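Local coordinates for tryptophanyl-tRNA synthetase (Campylobacter jejuni, PDB 3M5W), which probably catalyses the ATP-dependent attachment of tryptophan to its cognate tRNA, as a homodimeric class I aminoacyl-tRNA synthetase, at residues V6-Q11 and M37-A42. Sequence-based numbering, arbitrary orientation.
Sequences VLTGLQ and MFMFIA
Two parallel strands of the nucleotide-binding fold of a class I synthetase meet here, and five backbone hydrogen bonds join Val-6 through Leu-10 to Phe-38 through Ala-42. Along 6-11 the even-numbered residues do the bonding: Thr-8 receives Phe-40 N on its O (3.0 Å) and gives its own N to Phe-38 O, while Leu-10 N reaches Phe-40 O at 2.8 Å. The last bond runs from Ala-42 N to Leu-10 O. Phe-38 O is gripped further by a water, which donates to it and also hydrogen-bonds Thr-8 OG1 at 2.9 Å.

The pairing closes a beta-alpha-beta crossover through helix 18-31; that helix packs against Met-37 and Met-39, both selenomethionines, on the face that also carries Val-6, Thr-8 and Leu-10. There Val-6 CG1 lies 3.9 Å from Met-37 SE, the two side chains running side by side, and Leu-10 CB touches Ile-41 CD1.

On the other face the Phe-40 ring reaches across beneath strand 6-10. With chi1 at 57°, CG sits flanked by both backbone arms, which turns the ring toward strand 6-10. Gly-9 CA sits over one ring face, 3.8 Å from the centroid, in a CH-pi contact, whereas Leu-7 CD1 comes in at the edge, in the ring plane, 3.4 Å from Phe-40 CE2. The other methyl of Leu-7, CD2, packs on Phe-38 CB. The Phe-40 ring also meets that of Trp-80 on the adjoining strand 78-81, and the Phe-40 side chain approaches Asp-134, a predicted tryptophan-binding residue. Beyond the pairing, Gln-11 enters the predicted ATP site with Pro-12 and Ser-13.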
loop_
_atom_site.group_PDB
_atom_site.type_symbol
_atom_site.label_atom_id
_atom_site.label_comp_id
_atom_site.label_asym_id
_atom_site.label_seq_id
_atom_site.Cartn_x
_atom_site.Cartn_y
_atom_site.Cartn_z
ATOM N N VAL B 6 19.417 8.258 11.285
ATOM C CA VAL B 6 18.329 8.620 12.169
ATOM C C VAL B 6 17.184 9.114 11.302
ATOM O O VAL B 6 17.407 9.896 10.416
ATOM C CB VAL B 6 18.748 9.773 13.104
ATOM C CG1 VAL B 6 17.556 10.291 13.867
ATOM C CG2 VAL B 6 19.847 9.324 14.046
ATOM N N LEU B 7 15.968 8.672 11.574
ATOM C CA LEU B 7 14.846 8.900 10.672
ATOM C C LEU B 7 13.650 9.324 11.469
ATOM O O LEU B 7 13.323 8.708 12.495
ATOM C CB LEU B 7 14.529 7.610 9.910
ATOM C CG LEU B 7 13.392 7.369 8.914
ATOM C CD1 LEU B 7 12.097 7.321 9.586
ATOM C CD2 LEU B 7 13.366 8.334 7.757
ATOM N N THR B 8 13.000 10.381 11.001
ATOM C CA THR B 8 11.928 10.993 11.769
ATOM C C THR B 8 10.813 11.370 10.842
ATOM O O THR B 8 11.038 12.054 9.844
ATOM C CB THR B 8 12.401 12.294 12.458
ATOM O OG1 THR B 8 13.621 12.043 13.161
ATOM C CG2 THR B 8 11.347 12.804 13.416
ATOM N N GLY B 9 9.612 10.915 11.189
ATOM C CA GLY B 9 8.411 11.234 10.464
ATOM C C GLY B 9 7.817 12.467 11.101
ATOM O O GLY B 9 7.669 12.517 12.309
ATOM N N LEU B 10 7.514 13.469 10.294
ATOM C CA LEU B 10 7.023 14.742 10.805
ATOM C C LEU B 10 5.582 14.851 10.383
ATOM O O LEU B 10 5.250 14.737 9.190
ATOM C CB LEU B 10 7.839 15.888 10.237
ATOM C CG LEU B 10 9.338 15.800 10.555
ATOM C CD1 LEU B 10 10.032 17.028 10.092
ATOM C CD2 LEU B 10 9.565 15.657 12.037
ATOM N N GLN B 11 4.720 15.002 11.378
ATOM C CA GLN B 11 3.280 15.173 11.156
ATOM C C GLN B 11 2.927 16.517 10.479
ATOM O O GLN B 11 3.300 17.580 10.970
ATOM C CB GLN B 11 2.536 15.045 12.484
ATOM C CG GLN B 11 1.042 14.775 12.356
ATOM C CD GLN B 11 0.355 14.746 13.725
ATOM O OE1 GLN B 11 0.259 13.696 14.362
ATOM N NE2 GLN B 11 -0.084 15.912 14.200
HETATM N N MSE B 37 20.812 12.656 9.338
HETATM C CA MSE B 37 19.385 12.837 9.519
HETATM C C MSE B 37 18.563 12.711 8.240
HETATM O O MSE B 37 18.867 13.320 7.229
HETATM C CB MSE B 37 19.111 14.191 10.173
HETATM C CG MSE B 37 19.912 14.444 11.436
HETATM SE SE MSE B 37 19.059 13.789 13.030
HETATM C CE MSE B 37 17.629 15.072 13.113
ATOM N N PHE B 38 17.518 11.898 8.325
ATOM C CA PHE B 38 16.505 11.735 7.287
ATOM C C PHE B 38 15.218 12.162 7.953
ATOM O O PHE B 38 14.883 11.682 9.037
ATOM C CB PHE B 38 16.387 10.244 6.852
ATOM C CG PHE B 38 17.477 9.769 5.900
ATOM C CD1 PHE B 38 18.801 9.712 6.301
ATOM C CD2 PHE B 38 17.158 9.345 4.608
ATOM C CE1 PHE B 38 19.797 9.274 5.426
ATOM C CE2 PHE B 38 18.140 8.942 3.718
ATOM C CZ PHE B 38 19.467 8.881 4.136
HETATM N N MSE B 39 14.481 13.059 7.319
HETATM C CA MSE B 39 13.246 13.549 7.909
HETATM C C MSE B 39 12.251 13.639 6.786
HETATM O O MSE B 39 12.562 14.182 5.723
HETATM C CB MSE B 39 13.435 14.950 8.551
HETATM C CG MSE B 39 14.266 15.007 9.858
HETATM SE SE MSE B 39 15.437 16.601 9.931
HETATM C CE MSE B 39 16.313 16.210 8.250
ATOM N N PHE B 40 11.049 13.124 6.989
ATOM C CA PHE B 40 10.084 13.305 5.928
ATOM C C PHE B 40 8.782 13.842 6.498
ATOM O O PHE B 40 8.440 13.594 7.665
ATOM C CB PHE B 40 9.838 12.000 5.174
ATOM C CG PHE B 40 9.384 10.888 6.059
ATOM C CD1 PHE B 40 8.038 10.567 6.155
ATOM C CD2 PHE B 40 10.304 10.188 6.847
ATOM C CE1 PHE B 40 7.606 9.492 6.999
ATOM C CE2 PHE B 40 9.887 9.169 7.726
ATOM C CZ PHE B 40 8.536 8.823 7.796
ATOM N N ILE B 41 8.075 14.589 5.657
ATOM C CA ILE B 41 6.703 14.940 5.921
ATOM C C ILE B 41 5.784 13.758 5.595
ATOM O O ILE B 41 5.710 13.287 4.469
ATOM C CB ILE B 41 6.267 16.160 5.124
ATOM C CG1 ILE B 41 7.309 17.276 5.265
ATOM C CG2 ILE B 41 4.879 16.593 5.603
ATOM C CD1 ILE B 41 7.368 17.872 6.686
ATOM N N ALA B 42 5.115 13.292 6.633
ATOM C CA ALA B 42 4.390 12.059 6.618
ATOM C C ALA B 42 2.976 12.280 6.100
ATOM O O ALA B 42 1.991 12.190 6.859
ATOM C CB ALA B 42 4.360 11.488 8.030
HETATM O O HOH W 1 16.129 12.439 11.669
#